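PDB 5M2A: beta subunit of photoactivated adenylyl cyclase from Beggiatoa sp. PS, which probably makes cyclic AMP from ATP under blue-light control, sensing light with a flavin-binding BLUF domain joined to an adenylyl cyclase catalytic domain. Local coordinates for residues 229-233 and 244-248; 186-190 and 224-229; 4-8 and 87-91. One frame throughout, in Å; residues are numbered along the deposited sequence.

In the fold
Along the chain, interaction 3 closes first, then interaction 2, then interaction 1. Interaction 3 lies in the BLUF domain, where the start of strand 5-14 meets a loop. Interactions 1 and 2 both lie in the cyclase domain and share helix 215-235, which packs against helix 173-193 in interaction 2 and the lead-in to strand 247-258 in interaction 1. Their centres are about 9 Å apart and L229 belongs to both, so they form one continuous packed region. On the opposite side of the chain's centre, interaction 3 is centred about 43 Å from interaction 2 and 52 Å from interaction 1; none of the three bridges the light-sensing and catalytic parts.

Interaction 1. Residues 229-233 and 244-248; sequences LKQLR and LLYTG
R233 reaches from the last turns of helix 215-235 across to L245 and Y246. Its CB leads off the helix toward the 244-248 segment, and R233 CG comes to 3.5 Å from L245 O. R233 CD then lies over the face of the Y246 ring, 3.8 Å from its centroid, in a CH-pi contact. The chain bends here (chi3 -61°), which lets the guanidinium lie down along the ring. R233 NE sits 3.3 Å from Y246 CZ, toward the ring's rim, and R233 CZ is 3.3 Å from Y246 CE2. The two planes are only 14° apart, a true cation-pi stack, while the opposite face of the guanidinium is backed by K230 CA. At the edge, R233 NH1 gives a hydrogen bond of 2.8 Å to L245 O. Its N-H points well at the oxygen (154°) and stays near the guanidinium plane, although the donor is tilted from the carbonyl plane. NH2 turns instead to the hydroxyl of Y335, so stacking and hydrogen bonds together fix the rotation of the group.

This is the helix-to-strand return of the βαββαβ core of class III cyclases: helix 215-235 ends, and the chain returns along it to enter strand 247-258. One turn earlier, L229 fills the apolar side of that return. L229 CD1 packs 3.6 Å from T247 CB, and L229 CD2 lies 3.9 Å from L245 CD2, a methyl that L232 also approaches. T247 keeps its hydroxyl for other partners, hydrogen-bonding Y183 OH and the backbone oxygen of D160, one of the magnesium site residues; the T247 side chain itself lies about 8 Å from the magnesium ion.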
# COMPACT_ATOMS: atom_id res chain seq x y z
N LEU A 229 16.23 0.32 -19.38
CA LEU A 229 16.43 -1.13 -19.36
C LEU A 229 17.40 -1.57 -20.45
O LEU A 229 18.24 -2.46 -20.22
CB LEU A 229 15.10 -1.86 -19.52
CG LEU A 229 14.05 -1.64 -18.44
CD1 LEU A 229 12.93 -2.66 -18.61
CD2 LEU A 229 14.63 -1.70 -17.03
N LYS A 230 17.28 -1.00 -21.64
CA LYS A 230 18.22 -1.34 -22.71
C LYS A 230 19.65 -0.98 -22.31
O LYS A 230 20.58 -1.76 -22.53
CB LYS A 230 17.83 -0.62 -24.01
CG LYS A 230 18.67 -1.02 -25.21
CD LYS A 230 18.23 -0.25 -26.45
CE LYS A 230 19.14 -0.51 -27.63
NZ LYS A 230 18.70 0.27 -28.82
N GLN A 231 19.84 0.20 -21.71
CA GLN A 231 21.16 0.55 -21.19
C GLN A 231 21.64 -0.47 -20.17
O GLN A 231 22.80 -0.90 -20.20
CB GLN A 231 21.14 1.95 -20.56
CG GLN A 231 21.01 3.08 -21.57
CD GLN A 231 21.09 4.44 -20.91
OE1 GLN A 231 21.94 4.69 -20.06
NE2 GLN A 231 20.18 5.33 -21.29
N LEU A 232 20.77 -0.85 -19.23
CA LEU A 232 21.16 -1.75 -18.15
C LEU A 232 21.57 -3.12 -18.69
O LEU A 232 22.56 -3.70 -18.24
CB LEU A 232 19.99 -1.88 -17.16
CG LEU A 232 20.23 -2.77 -15.94
CD1 LEU A 232 21.35 -2.21 -15.07
CD2 LEU A 232 18.94 -2.91 -15.16
N ARG A 233 20.87 -3.61 -19.72
CA ARG A 233 21.20 -4.94 -20.25
C ARG A 233 22.62 -5.04 -20.79
O ARG A 233 23.26 -6.09 -20.66
CB ARG A 233 20.21 -5.35 -21.34
CG ARG A 233 18.81 -5.61 -20.82
CD ARG A 233 18.01 -6.42 -21.84
NE ARG A 233 17.86 -5.70 -23.11
CZ ARG A 233 16.92 -4.77 -23.33
NH1 ARG A 233 16.07 -4.43 -22.37
NH2 ARG A 233 16.83 -4.18 -24.52
N LEU A 244 18.80 -9.77 -18.92
CA LEU A 244 17.65 -10.38 -19.57
C LEU A 244 16.36 -9.61 -19.32
O LEU A 244 15.28 -10.18 -19.52
CB LEU A 244 17.45 -11.82 -19.08
CG LEU A 244 18.19 -13.04 -19.62
CD1 LEU A 244 19.39 -12.70 -20.49
CD2 LEU A 244 18.55 -13.92 -18.45
N LEU A 245 16.45 -8.35 -18.88
CA LEU A 245 15.30 -7.60 -18.40
C LEU A 245 14.75 -6.69 -19.50
O LEU A 245 15.41 -5.73 -19.93
CB LEU A 245 15.68 -6.80 -17.14
CG LEU A 245 14.64 -5.85 -16.52
CD1 LEU A 245 13.37 -6.57 -16.12
CD2 LEU A 245 15.25 -5.11 -15.31
N TYR A 246 13.52 -6.99 -19.92
CA TYR A 246 12.74 -6.23 -20.89
C TYR A 246 11.37 -5.92 -20.30
O TYR A 246 10.87 -6.62 -19.41
CB TYR A 246 12.53 -7.01 -22.19
CG TYR A 246 13.78 -7.45 -22.88
CD1 TYR A 246 14.54 -8.50 -22.37
CD2 TYR A 246 14.19 -6.86 -24.07
CE1 TYR A 246 15.68 -8.93 -23.00
CE2 TYR A 246 15.33 -7.29 -24.72
CZ TYR A 246 16.07 -8.32 -24.18
OH TYR A 246 17.21 -8.73 -24.83
N THR A 247 10.72 -4.89 -20.83
CA THR A 247 9.41 -4.53 -20.33
C THR A 247 8.44 -4.36 -21.49
O THR A 247 8.84 -4.17 -22.64
CB THR A 247 9.47 -3.25 -19.47
OG1 THR A 247 8.24 -3.06 -18.78
CG2 THR A 247 9.76 -2.04 -20.33
N GLY A 248 7.16 -4.50 -21.18
CA GLY A 248 6.08 -4.08 -22.07
C GLY A 248 5.21 -3.13 -21.31
O GLY A 248 5.06 -3.26 -20.08

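Interaction 2. Residues 186-190 and 224-229; sequences ICTRI and DIISEL
The guanidinium of R189 and the carboxylate of E228 meet edge to edge, nearly coplanar with 19° between their planes. R189 NH2 bonds E228 OE1 at 2.8 Å, using the syn lone pair, and R189 NH1 bonds E228 OE2 at 3.0 Å, also from the syn side. Both bonds are almost straight, giving an end-on, two-nitrogen salt bridge that holds the carboxylate against rotation. Over one face of that carboxylate lies the I190 methyl, I190 CD1 being 3.5 Å from E228 CD. R189 gets there by an extended start followed by a bend at chi3 (39°), which swings its tip back across to the other helix.

The segments belong to 173-193 and 215-235, two long helices of the cyclase domain. The axes of 186-190 and 224-229 approach to 9.9 Å, with their N-to-C directions 138° apart, roughly antiparallel. Alongside the ion pair the interface is apolar. In the conformer given, one of two, I225 lies among I186, C187 and I190. I190 CG2 packs on D224 CB at 3.8 Å, while D224 OD2 is hydrogen-bonded to Y194 OH. Toward the C-terminal end of 224-229, I186 CD1 touches L229 CD2 at 3.8 Å, and that isoleucine also packs on L232.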
# COMPACT_ATOMS: atom_id res chain seq x y z
N ILE A 186 13.61 1.54 -11.01
CA ILE A 186 13.71 2.32 -12.24
C ILE A 186 12.35 2.89 -12.62
O ILE A 186 12.22 4.08 -12.91
CB ILE A 186 14.26 1.44 -13.38
CG1 ILE A 186 15.74 1.15 -13.14
CG2 ILE A 186 14.05 2.11 -14.75
CD1 ILE A 186 16.28 0.01 -14.01
N CYS A 187 11.32 2.05 -12.61
CA CYS A 187 9.99 2.53 -12.99
C CYS A 187 9.52 3.63 -12.07
O CYS A 187 9.06 4.68 -12.52
CB CYS A 187 9.00 1.37 -13.00
SG CYS A 187 9.28 0.14 -14.31
N THR A 188 9.64 3.41 -10.76
CA THR A 188 9.14 4.39 -9.80
C THR A 188 9.86 5.73 -9.94
O THR A 188 9.23 6.81 -9.90
CB THR A 188 9.29 3.85 -8.39
OG1 THR A 188 8.53 2.65 -8.27
CG2 THR A 188 8.78 4.86 -7.36
N ARG A 189 11.19 5.70 -10.08
CA ARG A 189 11.94 6.94 -10.21
C ARG A 189 11.47 7.74 -11.41
O ARG A 189 11.23 8.95 -11.31
CB ARG A 189 13.44 6.65 -10.30
CG ARG A 189 14.27 7.89 -10.61
CD ARG A 189 15.77 7.61 -10.55
NE ARG A 189 16.13 6.31 -11.11
CZ ARG A 189 16.35 6.08 -12.40
NH1 ARG A 189 16.24 7.06 -13.30
NH2 ARG A 189 16.68 4.85 -12.80
N ILE A 190 11.30 7.08 -12.55
CA ILE A 190 11.01 7.78 -13.78
C ILE A 190 9.56 8.26 -13.80
O ILE A 190 9.30 9.41 -14.16
CB ILE A 190 11.33 6.89 -14.99
CG1 ILE A 190 12.85 6.66 -15.04
CG2 ILE A 190 10.84 7.53 -16.30
CD1 ILE A 190 13.30 5.65 -16.10
N ASP A 224 11.43 6.24 -21.64
CA ASP A 224 12.59 6.34 -20.77
C ASP A 224 12.82 5.05 -20.00
O ASP A 224 13.97 4.63 -19.81
CB ASP A 224 12.43 7.52 -19.80
CG ASP A 224 12.73 8.86 -20.45
OD1 ASP A 224 12.96 8.89 -21.68
OD2 ASP A 224 12.74 9.89 -19.73
N ILE A 225 11.74 4.41 -19.54
CA ILE A 225 11.85 3.10 -18.90
C ILE A 225 12.51 2.10 -19.85
O ILE A 225 13.48 1.42 -19.50
CB ILE A 225 10.47 2.58 -18.47
CG1 ILE A 225 9.87 3.47 -17.39
CG2 ILE A 225 10.57 1.14 -17.98
CD1 ILE A 225 10.68 3.52 -16.19
N ILE A 226 11.94 1.99 -21.05
CA ILE A 226 12.49 1.08 -22.04
C ILE A 226 13.96 1.39 -22.30
O ILE A 226 14.81 0.49 -22.36
CB ILE A 226 11.66 1.18 -23.33
CG1 ILE A 226 10.24 0.66 -23.09
CG2 ILE A 226 12.37 0.49 -24.52
CD1 ILE A 226 9.26 1.11 -24.17
N SER A 227 14.28 2.68 -22.43
CA SER A 227 15.65 3.08 -22.73
C SER A 227 16.59 2.71 -21.60
O SER A 227 17.70 2.22 -21.83
CB SER A 227 15.70 4.59 -23.00
OG SER A 227 17.04 5.03 -23.15
N GLU A 228 16.16 2.93 -20.35
CA GLU A 228 17.04 2.62 -19.23
C GLU A 228 17.26 1.12 -19.11
O GLU A 228 18.37 0.68 -18.76
CB GLU A 228 16.46 3.18 -17.93
CG GLU A 228 16.58 4.70 -17.84
CD GLU A 228 16.78 5.19 -16.41
OE1 GLU A 228 16.99 4.34 -15.51
OE2 GLU A 228 16.73 6.42 -16.17
N LEU A 229 16.23 0.32 -19.38
CA LEU A 229 16.43 -1.13 -19.36
C LEU A 229 17.40 -1.57 -20.45
O LEU A 229 18.24 -2.46 -20.22
CB LEU A 229 15.10 -1.86 -19.52
CG LEU A 229 14.05 -1.64 -18.44
CD1 LEU A 229 12.93 -2.66 -18.61
CD2 LEU A 229 14.63 -1.70 -17.03

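Interaction 3. Residues 4-8 and 87-91; sequences MMKRL and TDRMF
A surface contact of the BLUF domain joins the start of strand 5-14, through the side chains of M5 and R7, to the irregular 87-91 loop. R7 does the polar work. Its CG lies anti to the backbone N (chi1 176°) and the chain bends at chi3, bringing NH1 to the loop. R7 NH1 donates a hydrogen bond of 3.2 Å to D88 O, nearly straight at 165° and directed in the carbonyl plane at a lone pair. Water 1, at the guanidinium edge, accepts from R7 NH2 at 3.2 Å and bonds only weakly to the same carbonyl. NH1 also forms a salt bridge with E55, and NE one with E83; E55 accepts from the backbone N of M90 and F91 too, so it ties arginine and loop together.

M5 makes the second contact. Its sulfur sits over one face of the R89 guanidinium, M5 SD being 3.8 Å from R89 NH2. R89 is pinned by hydrogen bonds to N38 O and T40 OG1. The loop links strands 77-83 and 97-100, R7 also touches I53 of strand 49-55, and M90 and F91 pack on S114 and P111 in helix 110-129 of the second subunit.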
# COMPACT_ATOMS: atom_id res chain seq x y z
N MET A 4 -5.72 36.61 8.66
CA MET A 4 -5.92 35.20 9.01
C MET A 4 -4.58 34.47 9.14
O MET A 4 -3.66 34.72 8.36
CB MET A 4 -6.80 34.51 7.97
CG MET A 4 -7.06 33.04 8.27
SD MET A 4 -8.09 32.23 7.04
CE MET A 4 -9.62 33.14 7.23
N MET A 5 -4.48 33.58 10.11
CA MET A 5 -3.25 32.85 10.40
C MET A 5 -3.43 31.35 10.20
O MET A 5 -4.53 30.81 10.32
CB MET A 5 -2.77 33.12 11.83
CG MET A 5 -2.34 34.55 12.10
SD MET A 5 -1.63 34.68 13.75
CE MET A 5 -3.07 34.29 14.75
N LYS A 6 -2.31 30.68 9.92
CA LYS A 6 -2.29 29.23 9.77
C LYS A 6 -1.10 28.66 10.54
O LYS A 6 -0.20 29.39 10.95
CB LYS A 6 -2.20 28.81 8.30
CG LYS A 6 -0.86 29.17 7.67
CD LYS A 6 -0.86 28.90 6.18
CE LYS A 6 -0.97 27.43 5.87
NZ LYS A 6 -1.03 27.19 4.41
N ARG A 7 -1.12 27.35 10.73
CA ARG A 7 -0.04 26.65 11.41
C ARG A 7 0.22 25.35 10.67
O ARG A 7 -0.72 24.58 10.41
CB ARG A 7 -0.38 26.40 12.88
CG ARG A 7 0.66 25.60 13.64
CD ARG A 7 0.46 25.74 15.14
NE ARG A 7 -0.92 25.48 15.53
CZ ARG A 7 -1.74 26.40 16.05
NH1 ARG A 7 -1.31 27.63 16.26
NH2 ARG A 7 -2.98 26.07 16.37
N LEU A 8 1.48 25.10 10.33
CA LEU A 8 1.86 23.87 9.66
C LEU A 8 2.94 23.16 10.47
O LEU A 8 3.73 23.77 11.19
CB LEU A 8 2.34 24.13 8.22
CG LEU A 8 3.58 24.95 7.89
CD1 LEU A 8 4.86 24.13 8.03
CD2 LEU A 8 3.47 25.50 6.47
N THR A 87 -7.04 30.44 15.78
CA THR A 87 -7.40 31.54 16.66
C THR A 87 -6.22 32.04 17.48
O THR A 87 -6.04 33.25 17.64
CB THR A 87 -8.54 31.11 17.59
OG1 THR A 87 -9.65 30.64 16.81
CG2 THR A 87 -9.00 32.27 18.46
N ASP A 88 -5.40 31.12 18.00
CA ASP A 88 -4.31 31.47 18.90
C ASP A 88 -3.00 30.87 18.41
O ASP A 88 -2.97 29.71 17.97
CB ASP A 88 -4.60 30.99 20.32
CG ASP A 88 -6.00 31.33 20.78
OD1 ASP A 88 -6.39 32.52 20.71
OD2 ASP A 88 -6.73 30.41 21.21
N ARG A 89 -1.94 31.65 18.49
CA ARG A 89 -0.60 31.12 18.27
C ARG A 89 -0.26 30.10 19.35
O ARG A 89 -0.61 30.27 20.52
CB ARG A 89 0.44 32.24 18.29
CG ARG A 89 0.43 33.12 17.06
CD ARG A 89 1.46 34.23 17.19
NE ARG A 89 1.37 35.18 16.08
CZ ARG A 89 2.09 35.08 14.96
NH1 ARG A 89 2.94 34.08 14.80
NH2 ARG A 89 1.95 35.99 14.01
N MET A 90 0.42 29.04 18.95
CA MET A 90 0.87 28.03 19.90
C MET A 90 2.11 28.48 20.67
O MET A 90 2.27 28.12 21.84
CB MET A 90 1.14 26.72 19.17
CG MET A 90 0.88 25.48 19.99
SD MET A 90 1.06 23.98 19.00
CE MET A 90 0.30 22.81 20.12
N PHE A 91 2.98 29.26 20.04
CA PHE A 91 4.25 29.68 20.63
C PHE A 91 4.43 31.18 20.42
O PHE A 91 5.37 31.62 19.75
CB PHE A 91 5.41 28.88 20.03
CG PHE A 91 5.16 27.41 20.03
CD1 PHE A 91 5.29 26.67 21.20
CD2 PHE A 91 4.77 26.75 18.88
CE1 PHE A 91 5.06 25.31 21.21
CE2 PHE A 91 4.53 25.39 18.89
CZ PHE A 91 4.68 24.67 20.06
O HOH W 1 -5.64 27.57 17.31